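Local coordinates for branched-chain alpha-ketoacid decarboxylase (Lactococcus lactis, PDB 2VBF), which probably decarboxylates branched-chain and aromatic alpha-keto acids to aldehydes, using thiamine diphosphate and a magnesium ion as cofactors, at residues V248-F251 with V252-K256; W501-S504 with K505-E508. One frame throughout, in Å; residues are numbered along the deposited sequence. Where two conformers were deposited one is given.

Contact 1 (V248-F251 with V252-K256)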
loop_
_atom_site.group_PDB
_atom_site.type_symbol
_atom_site.label_atom_id
_atom_site.label_comp_id
_atom_site.label_asym_id
_atom_site.label_seq_id
_atom_site.Cartn_x
_atom_site.Cartn_y
_atom_site.Cartn_z
ATOM N N VAL A 248 6.711 -6.013 34.400
ATOM C CA VAL A 248 6.299 -4.754 35.023
ATOM C C VAL A 248 5.067 -4.930 35.930
ATOM O O VAL A 248 5.014 -4.365 37.029
ATOM C CB VAL A 248 6.025 -3.668 33.944
ATOM C CG1 VAL A 248 5.548 -2.363 34.586
ATOM C CG2 VAL A 248 7.269 -3.439 33.112
ATOM N N THR A 249 4.092 -5.717 35.475
ATOM C CA THR A 249 2.889 -5.992 36.240
ATOM C C THR A 249 3.268 -6.637 37.574
ATOM O O THR A 249 2.779 -6.206 38.611
ATOM C CB THR A 249 1.903 -6.865 35.432
ATOM O OG1 THR A 249 1.387 -6.097 34.323
ATOM C CG2 THR A 249 0.759 -7.356 36.278
ATOM N N GLN A 250 4.182 -7.610 37.537
ATOM C CA GLN A 250 4.647 -8.287 38.758
ATOM C C GLN A 250 5.363 -7.309 39.687
ATOM O O GLN A 250 5.125 -7.306 40.895
ATOM C CB GLN A 250 5.574 -9.467 38.427
ATOM C CG GLN A 250 5.922 -10.361 39.633
ATOM C CD GLN A 250 6.761 -11.578 39.251
ATOM O OE1 GLN A 250 7.912 -11.448 38.849
ATOM N NE2 GLN A 250 6.184 -12.769 39.393
ATOM N N PHE A 251 6.250 -6.492 39.130
ATOM C CA PHE A 251 6.957 -5.459 39.916
ATOM C C PHE A 251 5.988 -4.502 40.624
ATOM O O PHE A 251 6.089 -4.263 41.833
ATOM C CB PHE A 251 7.909 -4.671 39.015
ATOM C CG PHE A 251 8.575 -3.505 39.697
ATOM C CD1 PHE A 251 9.419 -3.717 40.785
ATOM C CD2 PHE A 251 8.365 -2.204 39.254
ATOM C CE1 PHE A 251 10.051 -2.653 41.418
ATOM C CE2 PHE A 251 8.995 -1.127 39.891
ATOM C CZ PHE A 251 9.833 -1.359 40.971
ATOM N N VAL A 252 5.035 -3.973 39.871
ATOM C CA VAL A 252 4.041 -3.042 40.422
ATOM C C VAL A 252 3.146 -3.728 41.451
ATOM O O VAL A 252 2.791 -3.125 42.468
ATOM C CB VAL A 252 3.187 -2.403 39.281
ATOM C CG1 VAL A 252 2.008 -1.631 39.833
ATOM C CG2 VAL A 252 4.079 -1.525 38.414
ATOM N N SER A 253 2.779 -4.982 41.177
ATOM C CA SER A 253 1.958 -5.778 42.077
ATOM C C SER A 253 2.636 -5.921 43.445
ATOM O O SER A 253 2.023 -5.686 44.486
ATOM C CB SER A 253 1.738 -7.168 41.456
ATOM O OG SER A 253 0.903 -7.963 42.254
ATOM N N GLU A 254 3.906 -6.315 43.417
ATOM C CA GLU A 254 4.660 -6.625 44.637
ATOM C C GLU A 254 4.923 -5.363 45.475
ATOM O O GLU A 254 4.856 -5.407 46.710
ATOM C CB GLU A 254 5.970 -7.354 44.289
ATOM C CG GLU A 254 5.732 -8.766 43.722
ATOM C CD GLU A 254 6.981 -9.460 43.151
ATOM O OE1 GLU A 254 8.002 -8.790 42.931
ATOM O OE2 GLU A 254 6.926 -10.692 42.905
ATOM N N THR A 255 5.198 -4.252 44.799
ATOM C CA THR A 255 5.576 -2.983 45.456
ATOM C C THR A 255 4.402 -2.035 45.747
ATOM O O THR A 255 4.566 -1.069 46.496
ATOM C CB THR A 255 6.572 -2.190 44.587
ATOM O OG1 THR A 255 5.950 -1.877 43.331
ATOM C CG2 THR A 255 7.840 -2.985 44.339
ATOM N N LYS A 256 3.248 -2.292 45.117
ATOM C CA LYS A 256 2.023 -1.483 45.235
ATOM C C LYS A 256 2.170 -0.070 44.672
ATOM O O LYS A 256 1.360 0.801 44.977
ATOM C CB LYS A 256 1.528 -1.422 46.693
ATOM C CG LYS A 256 1.457 -2.780 47.353
ATOM C CD LYS A 256 0.749 -2.704 48.699
ATOM C CE LYS A 256 0.734 -4.074 49.400
ATOM N NZ LYS A 256 2.118 -4.614 49.583
#
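Thr255 and Phe251 meet one helical turn apart, and the threonine grips the phenylalanine's carbonyl twice. Thr255 N and Thr255 OG1 reach Phe251 O from opposite faces of its plane, at 3.1 Å and 2.8 Å. The hydroxyl gets there because chi1 of 61° sets OG1 between its own backbone N and carbonyl carbon, which also turns CG2 to the ring: Thr255 CG2 lies 3.7 Å from Phe251 CE1, in an oblique approach. With an alanine here the hydroxyl and methyl are gone, and Phe251 O would probably be left to the amide alone while the ring loses a contact.

Val248 and Val252 touch branch to branch on the buried side, CG1 of Val248 at 4.2 Å from CG2 of Val252. On the exposed side Glu254, extended beyond CG, reaches alongside Gln250, its OE2 3.4 Å from Gln250 CG in the modelled conformer of that glutamine, so the arrangement is provisional; Glu254 OE1 bonds to Ser351 OG. Beneath the side chains run the ordinary alpha-helical i to i+4 bonds, the straightest being Val252 N to Val248 O (170°).

This is the C-terminal end of helix 245-255, which Lys256 leaves with positive phi. Its buried face lies in the central domain: Val248 and Val252 pack on Ile259 of strand 259-261, while Phe251 rests on Leu257 and Leu350.

Contact 2 (W501-S504 with K505-E508)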
loop_
_atom_site.group_PDB
_atom_site.type_symbol
_atom_site.label_atom_id
_atom_site.label_comp_id
_atom_site.label_asym_id
_atom_site.label_seq_id
_atom_site.Cartn_x
_atom_site.Cartn_y
_atom_site.Cartn_z
ATOM N N TRP A 501 -20.996 1.493 1.990
ATOM C CA TRP A 501 -21.183 0.080 1.729
ATOM C C TRP A 501 -22.240 -0.500 2.667
ATOM O O TRP A 501 -22.562 0.089 3.699
ATOM C CB TRP A 501 -19.884 -0.687 1.938
ATOM C CG TRP A 501 -18.713 -0.202 1.161
ATOM C CD1 TRP A 501 -18.705 0.715 0.151
ATOM C CD2 TRP A 501 -17.366 -0.637 1.326
ATOM N NE1 TRP A 501 -17.421 0.884 -0.322
ATOM C CE2 TRP A 501 -16.581 0.065 0.387
ATOM C CE3 TRP A 501 -16.747 -1.547 2.185
ATOM C CZ2 TRP A 501 -15.196 -0.122 0.278
ATOM C CZ3 TRP A 501 -15.372 -1.734 2.074
ATOM C CH2 TRP A 501 -14.616 -1.021 1.127
ATOM N N ASN A 502 -22.750 -1.671 2.301
ATOM C CA ASN A 502 -23.583 -2.482 3.192
ATOM C C ASN A 502 -22.679 -3.362 4.039
ATOM O O ASN A 502 -22.482 -4.539 3.742
ATOM C CB ASN A 502 -24.584 -3.307 2.373
ATOM C CG ASN A 502 -25.520 -2.430 1.561
ATOM O OD1 ASN A 502 -26.174 -1.538 2.105
ATOM N ND2 ASN A 502 -25.571 -2.657 0.260
ATOM N N TYR A 503 -22.130 -2.762 5.095
ATOM C CA TYR A 503 -21.031 -3.372 5.878
ATOM C C TYR A 503 -21.406 -4.741 6.435
ATOM O O TYR A 503 -20.601 -5.646 6.411
ATOM C CB TYR A 503 -20.557 -2.420 6.989
ATOM C CG TYR A 503 -20.070 -1.110 6.406
ATOM C CD1 TYR A 503 -18.871 -1.051 5.701
ATOM C CD2 TYR A 503 -20.827 0.045 6.513
ATOM C CE1 TYR A 503 -18.436 0.145 5.120
ATOM C CE2 TYR A 503 -20.415 1.233 5.946
ATOM C CZ TYR A 503 -19.207 1.278 5.236
ATOM O OH TYR A 503 -18.808 2.459 4.657
ATOM N N SER A 504 -22.645 -4.897 6.901
ATOM C CA SER A 504 -23.068 -6.160 7.515
ATOM C C SER A 504 -23.092 -7.340 6.525
ATOM O O SER A 504 -23.028 -8.507 6.933
ATOM C CB SER A 504 -24.436 -5.997 8.197
ATOM O OG SER A 504 -25.473 -5.924 7.236
ATOM N N LYS A 505 -23.158 -7.031 5.231
ATOM C CA LYS A 505 -23.229 -8.042 4.183
ATOM C C LYS A 505 -21.862 -8.446 3.619
ATOM O O LYS A 505 -21.779 -9.337 2.771
ATOM C CB LYS A 505 -24.134 -7.543 3.051
ATOM C CG LYS A 505 -25.544 -7.150 3.483
ATOM C CD LYS A 505 -26.266 -8.244 4.257
ATOM C CE LYS A 505 -27.649 -7.763 4.689
ATOM N NZ LYS A 505 -28.407 -8.822 5.420
ATOM N N LEU A 506 -20.786 -7.825 4.099
ATOM C CA LEU A 506 -19.449 -8.168 3.617
ATOM C C LEU A 506 -19.058 -9.651 3.797
ATOM O O LEU A 506 -18.606 -10.290 2.842
ATOM C CB LEU A 506 -18.395 -7.213 4.220
ATOM C CG LEU A 506 -18.434 -5.796 3.627
ATOM C CD1 LEU A 506 -17.665 -4.812 4.513
ATOM C CD2 LEU A 506 -17.900 -5.771 2.168
ATOM N N PRO A 507 -19.192 -10.204 5.023
ATOM C CA PRO A 507 -18.781 -11.607 5.171
ATOM C C PRO A 507 -19.461 -12.559 4.182
ATOM O O PRO A 507 -18.794 -13.388 3.575
ATOM C CB PRO A 507 -19.139 -11.928 6.626
ATOM C CG PRO A 507 -19.108 -10.571 7.326
ATOM C CD PRO A 507 -19.656 -9.621 6.297
ATOM N N GLU A 508 -20.770 -12.427 3.994
ATOM C CA GLU A 508 -21.492 -13.269 3.028
ATOM C C GLU A 508 -20.908 -13.116 1.624
ATOM O O GLU A 508 -20.666 -14.100 0.920
ATOM C CB GLU A 508 -22.977 -12.892 3.006
ATOM C CG GLU A 508 -23.813 -13.690 2.035
ATOM C CD GLU A 508 -25.264 -13.222 2.001
ATOM O OE1 GLU A 508 -25.500 -11.994 1.922
ATOM O OE2 GLU A 508 -26.166 -14.087 2.038
HETATM O O HOH W 1 -22.754 -11.099 5.767
HETATM O O HOH W 2 -27.557 -7.476 7.877
#
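Leu506 and Tyr503 meet through apolar atoms as well as through the backbone. The two side chains lie side by side, pointing the same way, and Leu506 CD1 stands 4.1 Å from Tyr503 CD1, at the ring's edge. The same methyl reaches the edge of the Trp501 indole, with Leu506 CD1 4.1 Å from Trp501 CE3, so one branch serves two aromatic residues. In Leu506, chi1 of -73° sets CG anti to the carbonyl carbon, and chi2 then brings CD1 back toward the preceding loop. Trp501 O lies over one face of the Tyr503 ring, offset toward the rim.

Two backbone hydrogen bonds turn the chain into the helix: Lys505 N to Asn502 O at 3.0 Å, and Leu506 N to Tyr503 O at 3.2 Å. Both are i to i+3, and each donor sits above the acceptor's carbonyl plane. Tyr503 O also accepts from Trp544 NE1.

Two waters add further links. One molecule donates to Ser504 O (2.9 Å) and accepts from Glu508 N; Pro507, which has no N-H, presents its CD 3.6 Å from Ser504 O. Another joins Ser504 OG to Lys505 NZ, the lysine chain being bent at chi2 (-53°).

Tyr503 packs against Asp452, a magnesium ligand, and its hydroxyl bonds to Gln456 on the same helix 452-458. Leu506 touches Leu455 there and, with Pro507, Trp544 of strand 542-548; Trp501 meets Phe510 of the second subunit, placing this turn at the dimer interface.

How the contacts relate
From the N terminus, the chain passes through the N-terminal cofactor-binding domain before reaching contact 1 in the central domain, where helix 245-255 ends and the chain runs on to strand 259-261. Much later, in the C-terminal cofactor-binding domain, contact 2 leads from the loop after helix 483-488 into helix 506-509. Each is one continuous stretch, closing no loop beyond its own turns, and the two follow in series, neither nested nor crossed. The centres of contact 1 and contact 2 are about 45 Å apart, on opposite sides of the chain's centre. Contact 1 ties a helix end to the central sheet, away from the annotated sites; contact 2 joins the magnesium-site helix 452-458, strand 542-548 and the second subunit.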